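Local coordinates for foldase protein PrsA 2 (Bacillus anthracis, PDB 6VJ4) that catalyses cis-trans isomerisation of peptidyl-prolyl bonds, assists the folding of secreted proteins outside the membrane and is important for secretion of protective antigen, at residues P108-S113 and G157-G162; S113-S118 and E138-E143. All coordinates share one frame; numbering follows the deposited sequence.

Contact 1 (P108-S113 and G157-G162)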
loop_
_atom_site.group_PDB
_atom_site.type_symbol
_atom_site.label_atom_id
_atom_site.label_comp_id
_atom_site.label_asym_id
_atom_site.label_seq_id
_atom_site.Cartn_x
_atom_site.Cartn_y
_atom_site.Cartn_z
ATOM N N PRO A 108 -27.434 -8.242 31.176
ATOM C CA PRO A 108 -27.212 -9.074 32.343
ATOM C C PRO A 108 -26.354 -10.297 32.007
ATOM O O PRO A 108 -26.411 -10.771 30.876
ATOM C CB PRO A 108 -28.606 -9.557 32.755
ATOM C CG PRO A 108 -29.494 -9.291 31.559
ATOM C CD PRO A 108 -28.830 -8.231 30.710
ATOM N N GLU A 109 -25.531 -10.709 32.968
ATOM C CA GLU A 109 -24.802 -11.990 32.850
ATOM C C GLU A 109 -25.877 -13.077 32.784
ATOM O O GLU A 109 -26.871 -12.983 33.536
ATOM C CB GLU A 109 -23.877 -12.065 34.066
ATOM C CG GLU A 109 -22.787 -13.090 34.008
ATOM C CD GLU A 109 -21.839 -13.069 35.203
ATOM O OE1 GLU A 109 -21.956 -12.165 36.050
ATOM O OE2 GLU A 109 -20.993 -13.959 35.280
ATOM N N ILE A 110 -25.706 -14.049 31.892
ATOM C CA ILE A 110 -26.707 -15.144 31.759
ATOM C C ILE A 110 -26.014 -16.495 31.862
ATOM O O ILE A 110 -24.810 -16.599 31.592
ATOM C CB ILE A 110 -27.509 -15.067 30.454
ATOM C CG1 ILE A 110 -26.604 -14.959 29.224
ATOM C CG2 ILE A 110 -28.511 -13.922 30.504
ATOM C CD1 ILE A 110 -27.326 -15.204 27.900
ATOM N N LYS A 111 -26.796 -17.482 32.267
ATOM C CA LYS A 111 -26.303 -18.862 32.288
ATOM C C LYS A 111 -27.138 -19.625 31.274
ATOM O O LYS A 111 -28.351 -19.415 31.208
ATOM C CB LYS A 111 -26.408 -19.483 33.680
ATOM C CG LYS A 111 -25.871 -20.895 33.764
ATOM C CD LYS A 111 -25.812 -21.419 35.161
ATOM C CE LYS A 111 -27.161 -21.519 35.826
ATOM N NZ LYS A 111 -27.049 -22.318 37.080
ATOM N N ALA A 112 -26.468 -20.444 30.490
ATOM C CA ALA A 112 -27.201 -21.246 29.501
ATOM C C ALA A 112 -26.524 -22.595 29.333
ATOM O O ALA A 112 -25.320 -22.747 29.649
ATOM C CB ALA A 112 -27.227 -20.549 28.158
ATOM N N SER A 113 -27.300 -23.518 28.814
ATOM C CA SER A 113 -26.738 -24.813 28.361
ATOM C C SER A 113 -26.924 -24.883 26.854
ATOM O O SER A 113 -27.830 -24.221 26.318
ATOM C CB SER A 113 -27.383 -26.006 29.018
ATOM O OG SER A 113 -27.204 -25.945 30.425
ATOM N N GLY A 157 -22.197 -22.313 32.133
ATOM C CA GLY A 157 -22.058 -21.435 33.311
ATOM C C GLY A 157 -22.480 -20.016 32.962
ATOM O O GLY A 157 -23.004 -19.810 31.862
ATOM N N TYR A 158 -22.283 -19.086 33.890
ATOM C CA TYR A 158 -22.610 -17.665 33.625
ATOM C C TYR A 158 -21.547 -17.029 32.730
ATOM O O TYR A 158 -20.327 -17.264 32.947
ATOM C CB TYR A 158 -22.736 -16.891 34.937
ATOM C CG TYR A 158 -24.085 -17.055 35.580
ATOM C CD1 TYR A 158 -25.152 -16.281 35.160
ATOM C CD2 TYR A 158 -24.309 -18.002 36.569
ATOM C CE1 TYR A 158 -26.417 -16.438 35.700
ATOM C CE2 TYR A 158 -25.564 -18.154 37.138
ATOM C CZ TYR A 158 -26.616 -17.361 36.704
ATOM O OH TYR A 158 -27.870 -17.553 37.187
ATOM N N PHE A 159 -22.000 -16.217 31.780
ATOM C CA PHE A 159 -21.086 -15.481 30.877
ATOM C C PHE A 159 -21.688 -14.116 30.571
ATOM O O PHE A 159 -22.908 -13.924 30.671
ATOM C CB PHE A 159 -20.812 -16.278 29.602
ATOM C CG PHE A 159 -22.048 -16.675 28.842
ATOM C CD1 PHE A 159 -22.695 -17.872 29.125
ATOM C CD2 PHE A 159 -22.566 -15.862 27.854
ATOM C CE1 PHE A 159 -23.839 -18.234 28.437
ATOM C CE2 PHE A 159 -23.715 -16.227 27.161
ATOM C CZ PHE A 159 -24.348 -17.413 27.458
ATOM N N HIS A 160 -20.817 -13.173 30.234
ATOM C CA HIS A 160 -21.273 -11.810 29.881
ATOM C C HIS A 160 -21.428 -11.648 28.369
ATOM O O HIS A 160 -20.887 -12.438 27.585
ATOM C CB HIS A 160 -20.277 -10.770 30.425
ATOM C CG HIS A 160 -20.306 -10.579 31.907
ATOM N ND1 HIS A 160 -21.077 -9.597 32.514
ATOM C CD2 HIS A 160 -19.640 -11.203 32.905
ATOM C CE1 HIS A 160 -20.889 -9.637 33.816
ATOM N NE2 HIS A 160 -20.024 -10.620 34.083
ATOM N N SER A 161 -22.105 -10.577 27.987
ATOM C CA SER A 161 -22.235 -10.188 26.573
ATOM C C SER A 161 -20.824 -10.096 25.968
ATOM O O SER A 161 -19.916 -9.522 26.630
ATOM C CB SER A 161 -22.949 -8.851 26.491
ATOM O OG SER A 161 -23.053 -8.411 25.147
ATOM N N GLY A 162 -20.635 -10.630 24.770
ATOM C CA GLY A 162 -19.325 -10.625 24.098
ATOM C C GLY A 162 -18.558 -11.915 24.292
ATOM O O GLY A 162 -17.587 -12.131 23.543
HETATM O O HOH W 1 -28.146 -19.658 38.813
#

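Contact 2 (S113-S118 and E138-E143)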
loop_
_atom_site.group_PDB
_atom_site.type_symbol
_atom_site.label_atom_id
_atom_site.label_comp_id
_atom_site.label_asym_id
_atom_site.label_seq_id
_atom_site.Cartn_x
_atom_site.Cartn_y
_atom_site.Cartn_z
ATOM N N SER A 113 -27.300 -23.518 28.814
ATOM C CA SER A 113 -26.738 -24.813 28.361
ATOM C C SER A 113 -26.924 -24.883 26.854
ATOM O O SER A 113 -27.830 -24.221 26.318
ATOM C CB SER A 113 -27.383 -26.006 29.018
ATOM O OG SER A 113 -27.204 -25.945 30.425
ATOM N N HIS A 114 -26.128 -25.705 26.173
ATOM C CA HIS A 114 -26.386 -25.858 24.728
ATOM C C HIS A 114 -25.934 -27.243 24.274
ATOM O O HIS A 114 -25.144 -27.925 25.007
ATOM C CB HIS A 114 -25.713 -24.783 23.864
ATOM C CG HIS A 114 -24.248 -24.935 23.641
ATOM N ND1 HIS A 114 -23.665 -24.657 22.407
ATOM C CD2 HIS A 114 -23.232 -25.315 24.456
ATOM C CE1 HIS A 114 -22.352 -24.855 22.490
ATOM N NE2 HIS A 114 -22.058 -25.287 23.728
ATOM N N ILE A 115 -26.494 -27.628 23.143
ATOM C CA ILE A 115 -26.067 -28.832 22.390
ATOM C C ILE A 115 -25.630 -28.332 21.019
ATOM O O ILE A 115 -26.448 -27.652 20.370
ATOM C CB ILE A 115 -27.218 -29.833 22.305
ATOM C CG1 ILE A 115 -27.651 -30.240 23.715
ATOM C CG2 ILE A 115 -26.842 -31.011 21.415
ATOM C CD1 ILE A 115 -28.898 -31.028 23.763
ATOM N N LEU A 116 -24.390 -28.632 20.642
ATOM C CA LEU A 116 -23.838 -28.226 19.330
ATOM C C LEU A 116 -23.758 -29.431 18.391
ATOM O O LEU A 116 -23.166 -30.454 18.775
ATOM C CB LEU A 116 -22.454 -27.620 19.542
ATOM C CG LEU A 116 -21.698 -27.274 18.265
ATOM C CD1 LEU A 116 -22.464 -26.248 17.445
ATOM C CD2 LEU A 116 -20.311 -26.746 18.616
ATOM N N VAL A 117 -24.367 -29.308 17.219
ATOM C CA VAL A 117 -24.311 -30.388 16.190
ATOM C C VAL A 117 -23.971 -29.757 14.835
ATOM O O VAL A 117 -24.147 -28.566 14.657
ATOM C CB VAL A 117 -25.581 -31.257 16.126
ATOM C CG1 VAL A 117 -25.790 -32.051 17.411
ATOM C CG2 VAL A 117 -26.828 -30.474 15.756
ATOM N N SER A 118 -23.420 -30.533 13.907
ATOM C CA SER A 118 -23.027 -29.891 12.625
ATOM C C SER A 118 -24.170 -29.975 11.611
ATOM O O SER A 118 -24.221 -29.130 10.705
ATOM C CB SER A 118 -21.767 -30.527 12.091
ATOM O OG SER A 118 -21.922 -31.931 12.063
ATOM N N GLU A 138 -28.563 -35.293 29.413
ATOM C CA GLU A 138 -28.121 -36.588 28.837
ATOM C C GLU A 138 -27.948 -36.459 27.321
ATOM O O GLU A 138 -27.003 -37.098 26.771
ATOM C CB GLU A 138 -29.075 -37.716 29.246
ATOM C CG GLU A 138 -29.024 -37.998 30.736
ATOM C CD GLU A 138 -27.663 -38.464 31.230
ATOM O OE1 GLU A 138 -27.004 -39.231 30.504
ATOM O OE2 GLU A 138 -27.236 -38.016 32.310
ATOM N N LEU A 139 -28.839 -35.738 26.640
ATOM C CA LEU A 139 -28.657 -35.574 25.174
ATOM C C LEU A 139 -27.390 -34.771 24.897
ATOM O O LEU A 139 -26.723 -35.064 23.909
ATOM C CB LEU A 139 -29.861 -34.877 24.540
ATOM C CG LEU A 139 -30.979 -35.759 24.037
ATOM C CD1 LEU A 139 -32.117 -34.880 23.548
ATOM C CD2 LEU A 139 -30.498 -36.696 22.921
ATOM N N ALA A 140 -27.058 -33.810 25.746
ATOM C CA ALA A 140 -25.827 -33.034 25.521
ATOM C C ALA A 140 -24.615 -33.949 25.707
ATOM O O ALA A 140 -23.681 -33.876 24.907
ATOM C CB ALA A 140 -25.763 -31.866 26.463
ATOM N N LYS A 141 -24.661 -34.775 26.741
ATOM C CA LYS A 141 -23.520 -35.683 27.026
ATOM C C LYS A 141 -23.329 -36.660 25.870
ATOM O O LYS A 141 -22.164 -37.059 25.596
ATOM C CB LYS A 141 -23.751 -36.382 28.362
ATOM C CG LYS A 141 -23.530 -35.485 29.568
ATOM C CD LYS A 141 -23.466 -36.187 30.903
ATOM C CE LYS A 141 -24.662 -37.054 31.203
ATOM N NZ LYS A 141 -24.531 -37.736 32.516
ATOM N N GLN A 142 -24.412 -37.043 25.206
ATOM C CA GLN A 142 -24.304 -38.017 24.113
ATOM C C GLN A 142 -23.987 -37.324 22.786
ATOM O O GLN A 142 -23.093 -37.823 22.079
ATOM C CB GLN A 142 -25.588 -38.855 23.993
ATOM C CG GLN A 142 -25.553 -39.868 22.850
ATOM C CD GLN A 142 -24.421 -40.850 23.050
ATOM O OE1 GLN A 142 -24.178 -41.295 24.171
ATOM N NE2 GLN A 142 -23.691 -41.141 21.981
ATOM N N GLU A 143 -24.675 -36.225 22.458
ATOM C CA GLU A 143 -24.627 -35.692 21.068
ATOM C C GLU A 143 -23.862 -34.389 20.914
ATOM O O GLU A 143 -23.518 -34.068 19.735
ATOM C CB GLU A 143 -26.052 -35.385 20.590
ATOM C CG GLU A 143 -26.982 -36.577 20.625
ATOM C CD GLU A 143 -26.640 -37.680 19.647
ATOM O OE1 GLU A 143 -25.793 -37.439 18.766
ATOM O OE2 GLU A 143 -27.217 -38.779 19.780
#

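Contact 1 (P108-S113 and G157-G162)
Ile-110 and Phe-159 form a hydrogen-bonded antiparallel pair where the edge strand 155-159 runs beside strand 110-117 of the PPIase sheet. Ile-110 N donates to Phe-159 O at 3.1 Å, and Phe-159 N returns a bond to Ile-110 O at 2.8 Å. Strands 110-113 and 157-159 cross at 131°, well short of true antiparallel, and the regular bonding lapses next to this pair, where Gly-157 O and Ala-112 N are buried without a hydrogen-bond partner; it resumes between Ala-112 and Leu-156. The positive phi of Gly-157 is one that glycine adopts readily.

Side chains divide between the two faces of the sheet. On the Ile-110 and Phe-159 face, which helix 166-174 covers, the Phe-159 ring lies under the strand, with Ile-110 O above its rim. Ile-110 CD1 reaches Phe-159 CZ at 3.7 Å, and Ala-112 CB adds a small apolar contact at CE1. Phe-159 achieves this with chi1 56°, which sets CG between the backbone N and carbonyl carbon and folds the ring back beneath its neighbour. Large hydrocarbon groups suit this sheet-helix interface.

On the other face, Lys-111 lays its aliphatic chain over the Tyr-158 ring: CB stands 3.5 Å from the ring centroid, only 5° off the normal, in a CH-pi contact. A long side chain can thus cover an aromatic face and still send NZ to water, here weakly to one that also bonds Tyr-158 OH. Lys-199 makes a cation-pi contact with the same tyrosine.

Just before the strand, the extended Glu-109 places CG over the His-160 ring in the conformer described, a stack correspondingly uncertain. Such an antiparallel sheet, packed against a helix, is the core of the parvulin-type (PpiC) PPIase fold.

Contact 2 (S113-S118 and E138-E143)
Strand 113-117 and helix 138-143 run in roughly the same direction, 32° apart, with their axes approaching to 8.2 Å and Ile-115 and Ala-140 drawing together to 5.2 Å between CA atoms.

Ile-115 carries the contact, with CB directed toward the helix. Its chi1 of -60° puts CG1 anti to the carbonyl carbon, so that the longer branch travels to the helix surface. There CG1 meets the methyl of Ala-140, at 3.7 Å from CB, while the terminal CD1 passes on beside the helix backbone to Leu-139 CB, 4.0 Å away. The isoleucine therefore spans two successive helix residues. Alanine fits the near side because a single methyl allows the helix backbone to come close to the strand, whereas isoleucine is beta-branched, as strands favour, and long enough to bridge the gap. Phe-136, earlier in the same helix, also touches Ile-115.

Farther along, Val-117 points the same way, as alternate strand residues do. Its CG1 meets the last turn at Glu-143 O, 3.8 Å off, and its side chain also packs on helix 120-131, where Leu-139 finds Leu-130. Just before Ile-115, His-114 points away from the helix; its ND1 and NE2 are hydrogen-bonded to His-191 and Asp-146, respectively.

Glu-138 and Lys-141 keep to the exposed outer helix surface, where Lys-141 NZ forms a salt bridge with Glu-138 OE2 at 2.7 Å, on the syn side but 25° out of the carboxylate plane. Glu-143 lies on the strand side, its carboxylate close to that of Glu-122. Between the two segments themselves, apolar and van der Waals contacts imply that shape fit and exclusion of water do the joining; directional bonds come from just past the helix, where Leu-116 is bonded to Ser-144 OG and the backbone of Gln-145.

How the contacts relate
The two contacts share strand 110-117, with Ser-113 common to both, and their centres lie about 18 Å apart. Contact 1 uses the beginning of the strand and joins it to its sheet neighbour, 155-159; contact 2 uses the later half and joins it to helix 136-143. Along the chain contact 2 is nested inside the loop that contact 1 closes: the chain leaves the strand, passes through helices 120-131, 136-143 and 147-150, and then returns as the edge strand. One strand thus ties both sheet and helices together within the PPIC-type PPIase domain, the part of this foldase whose family carries prolyl isomerase activity.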